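Local structure of alpha-rhamnosidase (Dictyoglomus thermophilum, 6I60) at residues Phe634-Ile639 with Leu660-Lys665; Lys590-Glu594 with Asp653-Tyr657; Gly557-Trp561 with Thr629-Tyr633. The protein probably hydrolyses alpha-L-rhamnosides, releasing the terminal non-reducing alpha-L-rhamnose unit, as an alpha-L-rhamnosidase. All blocks are in the same frame, centred on the assembly; numbering follows the deposited sequence.

Contact 1: residues Phe634-Ile639 with Leu660-Lys665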
# COMPACT_ATOMS: atom_id res chain seq x y z
N PHE A 634 19.02 -10.94 -10.57
CA PHE A 634 19.77 -10.25 -11.61
C PHE A 634 19.19 -10.57 -12.99
O PHE A 634 19.00 -9.67 -13.81
CB PHE A 634 21.25 -10.65 -11.54
CG PHE A 634 22.12 -9.91 -12.51
CD1 PHE A 634 21.87 -8.58 -12.81
CD2 PHE A 634 23.19 -10.54 -13.12
CE1 PHE A 634 22.68 -7.89 -13.70
CE2 PHE A 634 24.00 -9.86 -14.02
CZ PHE A 634 23.74 -8.53 -14.30
N TYR A 635 18.91 -11.84 -13.25
CA TYR A 635 18.22 -12.21 -14.48
C TYR A 635 16.82 -11.63 -14.51
O TYR A 635 16.34 -11.19 -15.56
CB TYR A 635 18.19 -13.73 -14.62
CG TYR A 635 17.39 -14.25 -15.80
CD1 TYR A 635 17.99 -14.42 -17.03
CD2 TYR A 635 16.05 -14.57 -15.67
CE1 TYR A 635 17.27 -14.89 -18.12
CE2 TYR A 635 15.32 -15.04 -16.75
CZ TYR A 635 15.94 -15.20 -17.97
OH TYR A 635 15.23 -15.67 -19.04
N HIS A 636 16.14 -11.61 -13.35
CA HIS A 636 14.79 -11.05 -13.29
C HIS A 636 14.79 -9.57 -13.63
O HIS A 636 13.94 -9.10 -14.40
CB HIS A 636 14.21 -11.28 -11.89
CG HIS A 636 12.79 -10.81 -11.74
ND1 HIS A 636 12.47 -9.49 -11.55
CD2 HIS A 636 11.62 -11.49 -11.73
CE1 HIS A 636 11.15 -9.37 -11.44
NE2 HIS A 636 10.62 -10.57 -11.55
N ASP A 637 15.74 -8.81 -13.09
CA ASP A 637 15.77 -7.37 -13.32
C ASP A 637 16.11 -7.04 -14.77
O ASP A 637 15.60 -6.05 -15.31
CB ASP A 637 16.75 -6.69 -12.37
CG ASP A 637 16.24 -6.63 -10.94
OD1 ASP A 637 16.98 -6.16 -10.05
OD2 ASP A 637 15.09 -7.06 -10.71
N VAL A 638 16.95 -7.85 -15.41
CA VAL A 638 17.35 -7.57 -16.78
C VAL A 638 16.27 -8.00 -17.76
O VAL A 638 16.04 -7.33 -18.78
CB VAL A 638 18.70 -8.26 -17.07
CG1 VAL A 638 19.07 -8.13 -18.54
CG2 VAL A 638 19.79 -7.68 -16.19
N ILE A 639 15.57 -9.10 -17.47
CA ILE A 639 14.54 -9.59 -18.39
C ILE A 639 13.36 -8.62 -18.45
O ILE A 639 12.89 -8.26 -19.53
CB ILE A 639 14.09 -11.01 -17.99
CG1 ILE A 639 14.97 -12.05 -18.68
CG2 ILE A 639 12.64 -11.24 -18.37
CD1 ILE A 639 14.78 -12.09 -20.18
N LEU A 660 21.89 -9.70 -22.70
CA LEU A 660 22.54 -9.87 -21.43
C LEU A 660 21.85 -10.86 -20.58
O LEU A 660 22.46 -11.52 -19.82
CB LEU A 660 22.65 -8.55 -20.71
CG LEU A 660 23.07 -8.59 -19.26
CD1 LEU A 660 24.52 -8.91 -19.13
CD2 LEU A 660 22.80 -7.26 -18.63
N ALA A 661 20.55 -10.99 -20.74
CA ALA A 661 19.75 -11.93 -20.01
C ALA A 661 20.14 -13.31 -20.39
O ALA A 661 20.26 -14.17 -19.58
CB ALA A 661 18.31 -11.70 -20.33
N ASP A 662 20.40 -13.53 -21.66
CA ASP A 662 20.91 -14.80 -22.11
C ASP A 662 22.27 -15.09 -21.49
O ASP A 662 22.56 -16.21 -21.25
CB ASP A 662 21.03 -14.80 -23.61
CG ASP A 662 19.89 -15.48 -24.26
OD1 ASP A 662 18.98 -14.80 -24.72
OD2 ASP A 662 19.89 -16.71 -24.33
N LYS A 663 23.05 -14.09 -21.21
CA LYS A 663 24.31 -14.38 -20.62
C LYS A 663 24.10 -15.01 -19.24
O LYS A 663 24.70 -15.97 -18.92
CB LYS A 663 25.20 -13.12 -20.61
N ILE A 664 23.21 -14.46 -18.46
CA ILE A 664 22.93 -14.90 -17.13
C ILE A 664 22.39 -16.32 -17.10
O ILE A 664 23.01 -17.18 -16.55
CB ILE A 664 22.08 -13.84 -16.45
CG1 ILE A 664 22.70 -12.51 -16.77
CG2 ILE A 664 22.15 -13.98 -14.97
CD1 ILE A 664 22.03 -11.34 -16.15
N LYS A 665 21.23 -16.57 -17.63
CA LYS A 665 20.77 -17.95 -17.73
C LYS A 665 21.93 -18.92 -17.93
O LYS A 665 22.13 -19.84 -17.13
CB LYS A 665 19.78 -18.04 -18.89
CG LYS A 665 19.29 -19.44 -19.22
CD LYS A 665 17.96 -19.37 -19.95
CE LYS A 665 17.81 -20.50 -20.96
NZ LYS A 665 18.11 -20.07 -22.35
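Residues Phe634-Ile639 and Leu660-Lys665 are turns of two helices that run antiparallel, their axes 9.2 Å apart at the closest and 161° between their directions, with Tyr635 and Ala661 nearest across the pair. The methyl of Ala661 is met by Ile639, whose CD1 lies 3.6 Å from Ala661 CB. One turn along, Ile664 sends CD1 over a face of the Phe634 ring in a CH-pi contact, 3.6 Å from the ring centroid and displaced toward the rim. The ring gets there because CG of Phe634 stands anti to the backbone N (chi1 -175°). Tyr635 meets the other helix with its edge: the carbonyl O of Ala661 lies in the ring plane, 3.4 Å from Tyr635 CE1, and Ile664 CG2 rests against Tyr635 CB. Val638 points at the partner helix and packs both methyls on Leu660, which also lines the pocket of a bound 2-(2-ethoxyethoxy)ethanol, with Val638 CG1 3.8 Å from Leu660 CD2. A serine in place of Phe634 would probably strip Ile664 CD1 of its aromatic cover and open a gap toward Leu596 of helix 586-599, which the ring also touches. No hydrogen bond or salt bridge crosses between the two turns, so their association rests on the fit of apolar side chains.

Contact 2: residues Lys590-Glu594 with Asp653-Tyr657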
# COMPACT_ATOMS: atom_id res chain seq x y z
N LYS A 590 17.54 1.68 -15.61
CA LYS A 590 18.80 1.48 -16.32
C LYS A 590 19.99 1.71 -15.41
O LYS A 590 21.04 1.06 -15.57
CB LYS A 590 18.87 2.41 -17.53
CG LYS A 590 18.67 1.71 -18.87
CD LYS A 590 19.02 2.64 -20.03
CE LYS A 590 20.26 2.15 -20.77
NZ LYS A 590 20.59 3.00 -21.95
N LYS A 591 19.86 2.61 -14.44
CA LYS A 591 20.98 2.91 -13.55
C LYS A 591 21.17 1.81 -12.51
O LYS A 591 22.32 1.46 -12.18
CB LYS A 591 20.76 4.25 -12.86
CG LYS A 591 22.05 4.98 -12.52
CD LYS A 591 21.79 6.41 -12.07
CE LYS A 591 21.83 7.37 -13.25
NZ LYS A 591 22.06 8.77 -12.80
N TYR A 592 20.08 1.25 -11.98
CA TYR A 592 20.22 0.17 -11.00
C TYR A 592 20.74 -1.10 -11.66
O TYR A 592 21.62 -1.78 -11.10
CB TYR A 592 18.89 -0.11 -10.30
CG TYR A 592 18.93 -1.38 -9.49
CD1 TYR A 592 19.68 -1.46 -8.32
CD2 TYR A 592 18.26 -2.52 -9.91
CE1 TYR A 592 19.73 -2.62 -7.58
CE2 TYR A 592 18.31 -3.69 -9.18
CZ TYR A 592 19.05 -3.74 -8.01
OH TYR A 592 19.10 -4.90 -7.28
N VAL A 593 20.21 -1.45 -12.83
CA VAL A 593 20.72 -2.61 -13.55
C VAL A 593 22.19 -2.42 -13.90
O VAL A 593 22.97 -3.37 -13.88
CB VAL A 593 19.85 -2.87 -14.81
CG1 VAL A 593 20.53 -3.86 -15.74
CG2 VAL A 593 18.48 -3.37 -14.39
N GLU A 594 22.59 -1.18 -14.19
CA GLU A 594 24.00 -0.89 -14.41
C GLU A 594 24.82 -1.19 -13.16
O GLU A 594 25.95 -1.69 -13.25
CB GLU A 594 24.18 0.57 -14.84
CG GLU A 594 25.37 0.81 -15.75
CD GLU A 594 25.42 -0.16 -16.92
OE1 GLU A 594 26.52 -0.67 -17.22
OE2 GLU A 594 24.35 -0.41 -17.53
N ASP A 653 18.06 -0.71 -26.53
CA ASP A 653 18.03 -1.17 -25.14
C ASP A 653 17.36 -2.53 -25.02
O ASP A 653 17.78 -3.35 -24.19
CB ASP A 653 17.32 -0.14 -24.27
CG ASP A 653 18.27 0.89 -23.69
OD1 ASP A 653 19.49 0.77 -23.91
OD2 ASP A 653 17.79 1.83 -23.02
N TYR A 654 16.41 -2.80 -25.88
CA TYR A 654 15.72 -4.06 -25.83
C TYR A 654 16.68 -5.12 -26.15
O TYR A 654 16.95 -5.94 -25.35
CB TYR A 654 14.57 -4.07 -26.80
CG TYR A 654 14.04 -5.41 -27.16
CD1 TYR A 654 13.69 -6.31 -26.23
CD2 TYR A 654 13.88 -5.78 -28.46
CE1 TYR A 654 13.22 -7.54 -26.57
CE2 TYR A 654 13.41 -7.00 -28.80
CZ TYR A 654 13.09 -7.87 -27.84
OH TYR A 654 12.62 -9.08 -28.19
N LYS A 655 17.26 -5.08 -27.32
CA LYS A 655 18.22 -6.09 -27.72
C LYS A 655 19.40 -6.25 -26.76
O LYS A 655 19.83 -7.32 -26.49
CB LYS A 655 18.71 -5.82 -29.13
CG LYS A 655 18.57 -6.96 -30.11
CD LYS A 655 17.65 -8.10 -29.66
CE LYS A 655 17.46 -9.16 -30.74
NZ LYS A 655 16.60 -8.68 -31.86
N TYR A 656 19.92 -5.17 -26.24
CA TYR A 656 21.01 -5.26 -25.34
C TYR A 656 20.70 -6.04 -24.12
O TYR A 656 21.46 -6.85 -23.75
CB TYR A 656 21.42 -3.87 -24.93
CG TYR A 656 22.48 -3.84 -23.91
CD1 TYR A 656 23.78 -4.01 -24.24
CD2 TYR A 656 22.19 -3.64 -22.62
CE1 TYR A 656 24.75 -3.99 -23.30
CE2 TYR A 656 23.16 -3.61 -21.67
CZ TYR A 656 24.44 -3.79 -22.02
OH TYR A 656 25.39 -3.75 -21.07
N TYR A 657 19.58 -5.79 -23.48
CA TYR A 657 19.23 -6.50 -22.26
C TYR A 657 18.79 -7.89 -22.51
O TYR A 657 19.01 -8.76 -21.74
CB TYR A 657 18.18 -5.75 -21.48
CG TYR A 657 18.77 -4.53 -20.91
CD1 TYR A 657 19.86 -4.60 -20.15
CD2 TYR A 657 18.26 -3.31 -21.20
CE1 TYR A 657 20.43 -3.48 -19.65
CE2 TYR A 657 18.83 -2.19 -20.71
CZ TYR A 657 19.92 -2.30 -19.95
OH TYR A 657 20.50 -1.21 -19.43
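Lys590 reaches across to Asp653 and Tyr657 from a helix whose axis stays 13.6 Å from that of Asp653-Tyr657, a separation that long side chains must span. From CB the lysine chain first extends to CG, which comes in at the edge of the Tyr657 ring, near its plane, 3.5 Å from Tyr657 OH. CD, the next carbon, passes 3.3 Å from Asp653 OD2. A bend at the third torsion (chi3 113°) then carries CE along the carboxylate, where it lies near both oxygens while still within 3.6 Å of Tyr657 OH. At the tip, NZ forms a salt bridge with Asp653: Asp653 OD1 accepts from Lys590 NZ at 3.2 Å through its syn lone pair, and a weak second bond runs from NZ to OD2. Because OD2 also receives a hydrogen bond from Tyr586 OH, the carboxylate is held by the ammonium group and a phenol together, which is likely to keep it negatively charged.

Beyond the lysine, Val593 sets CG1 against Tyr657, 3.9 Å from Tyr657 CE1, the valine and the tyrosine meeting at a slant. Tyr656 CD2 lies over one face of the Tyr657 ring, toward its rim. On the outer side Glu594 is paired with Lys597, whose NZ is also hydrogen-bonded to Tyr656 OH.

The two turns run nearly in the same direction, 22° apart, on helices 586-599 and 651-672, and helix 626-648 closes the inner side of the contact: Leu641 touches Val593 and Ser642 touches Tyr657. All three helices belong to the six-hairpin glycosidase domain.

Contact 3: residues Gly557-Trp561 with Thr629-Tyr633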
# COMPACT_ATOMS: atom_id res chain seq x y z
N GLY A 557 21.95 -2.38 -1.64
CA GLY A 557 20.84 -3.23 -1.28
C GLY A 557 21.00 -4.65 -1.79
O GLY A 557 21.70 -4.91 -2.76
N ASP A 558 20.34 -5.58 -1.10
CA ASP A 558 20.28 -6.95 -1.57
C ASP A 558 19.50 -7.01 -2.88
O ASP A 558 18.49 -6.32 -3.04
CB ASP A 558 19.61 -7.85 -0.52
CG ASP A 558 19.76 -9.33 -0.82
OD1 ASP A 558 19.09 -9.83 -1.75
OD2 ASP A 558 20.54 -10.00 -0.12
N PRO A 559 19.96 -7.80 -3.86
CA PRO A 559 19.21 -7.89 -5.13
C PRO A 559 17.77 -8.34 -4.95
O PRO A 559 16.89 -7.85 -5.67
CB PRO A 559 20.04 -8.88 -5.95
CG PRO A 559 21.42 -8.78 -5.38
CD PRO A 559 21.23 -8.53 -3.91
N ALA A 560 17.51 -9.25 -4.01
CA ALA A 560 16.14 -9.65 -3.73
C ALA A 560 15.33 -8.53 -3.08
O ALA A 560 14.10 -8.59 -3.09
CB ALA A 560 16.12 -10.88 -2.82
N TRP A 561 16.00 -7.53 -2.53
CA TRP A 561 15.35 -6.38 -1.91
C TRP A 561 15.23 -5.21 -2.89
O TRP A 561 14.13 -4.68 -3.09
CB TRP A 561 16.12 -5.95 -0.66
CG TRP A 561 15.60 -6.54 0.62
CD1 TRP A 561 15.19 -5.85 1.73
CD2 TRP A 561 15.45 -7.93 0.93
NE1 TRP A 561 14.78 -6.73 2.70
CE2 TRP A 561 14.93 -8.01 2.24
CE3 TRP A 561 15.70 -9.12 0.24
CZ2 TRP A 561 14.65 -9.23 2.86
CZ3 TRP A 561 15.42 -10.32 0.86
CH2 TRP A 561 14.91 -10.37 2.16
N THR A 629 19.74 -17.01 -5.29
CA THR A 629 18.67 -16.02 -5.19
C THR A 629 19.10 -14.68 -5.77
O THR A 629 18.29 -14.00 -6.41
CB THR A 629 18.24 -15.86 -3.73
OG1 THR A 629 18.18 -17.15 -3.10
CG2 THR A 629 16.87 -15.22 -3.64
N SER A 630 20.37 -14.29 -5.58
CA SER A 630 20.83 -13.00 -6.07
C SER A 630 20.91 -12.99 -7.59
O SER A 630 20.49 -12.04 -8.25
CB SER A 630 22.18 -12.65 -5.45
OG SER A 630 22.01 -11.93 -4.25
N THR A 631 21.48 -14.06 -8.17
CA THR A 631 21.53 -14.17 -9.62
C THR A 631 20.13 -14.37 -10.20
O THR A 631 19.87 -13.95 -11.33
CB THR A 631 22.45 -15.32 -10.02
OG1 THR A 631 23.65 -15.26 -9.24
CG2 THR A 631 22.81 -15.23 -11.49
N PHE A 632 19.23 -15.00 -9.44
CA PHE A 632 17.84 -15.12 -9.87
C PHE A 632 17.22 -13.75 -10.11
O PHE A 632 16.51 -13.55 -11.10
CB PHE A 632 17.05 -15.91 -8.83
CG PHE A 632 15.55 -15.82 -8.99
CD1 PHE A 632 14.82 -14.88 -8.29
CD2 PHE A 632 14.88 -16.71 -9.82
CE1 PHE A 632 13.44 -14.80 -8.44
CE2 PHE A 632 13.51 -16.64 -9.96
CZ PHE A 632 12.79 -15.69 -9.27
N TYR A 633 17.50 -12.80 -9.22
CA TYR A 633 16.94 -11.46 -9.37
C TYR A 633 17.75 -10.59 -10.31
O TYR A 633 17.23 -9.59 -10.82
CB TYR A 633 16.82 -10.79 -8.00
CG TYR A 633 15.54 -11.15 -7.28
CD1 TYR A 633 14.32 -10.60 -7.68
CD2 TYR A 633 15.54 -12.04 -6.21
CE1 TYR A 633 13.15 -10.93 -7.03
CE2 TYR A 633 14.36 -12.38 -5.56
CZ TYR A 633 13.17 -11.82 -5.97
OH TYR A 633 11.99 -12.14 -5.33
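Ala560 and Tyr633 supply the aromatic part of the contact. Ala560 CA sits over one face of the Tyr633 ring in a CH-pi interaction, 3.9 Å from the centroid and 26° off the ring normal, while Ala560 CB lies 3.6 Å from Tyr633 CE2. The opposite face carries Phe632 CD1, so the phenol ring is covered on both sides. It comes under Ala560 because CG is turned beside the backbone N and away from the carbonyl carbon (chi1 -85°), and its hydroxyl is hydrogen-bonded to that of Tyr766.

Van der Waals packing centres on Pro559. Its CG touches Ser630 OG at 3.4 Å with CD close behind, and Pro559 CB faces Tyr633 CB at 4.3 Å. The serine hydroxyl is bonded to the carbonyl of Phe607, and the proline meets it only by packing.

No hydrogen bond crosses between the segments; the polar side chain of Asp558 works on its own side. Asp558 OD1 accepts from Ala560 N at 2.8 Å with its anti lone pair, and OD2 takes the backbone N-H groups of Lys609 and Tyr610. One carboxylate thereby ties the start of helix 559-562 to the 609-610 loop, and the three N-H groups fix its rotation.

An aspartate N-cap with proline at the N1 position is a classic helix start; here it lays that turn against helix 626-648, within the six-hairpin glycosidase domain, an (alpha/alpha)6 barrel as in other bacterial alpha-L-rhamnosidases.

From the N terminus, Gly557-Trp561 comes first, then Lys590-Glu594 on helix 586-599. Helix 626-648 supplies Thr629-Tyr633, which closes the loop of contact 3, and directly afterwards Phe634-Ile639, which opens contact 1. Helix 651-672 then brings Asp653-Tyr657 to close contact 2 and Leu660-Lys665 to close contact 1. Contacts 3 and 1 are therefore in series, whereas contact 2 crosses both. Helix 626-648 is shared by contacts 1 and 3, and helix 651-672 by contacts 1 and 2. Packing joins them further: Val638 meets Val593, Ile664 meets Thr631, and Tyr592 reaches Pro559, tying four helices of one domain together.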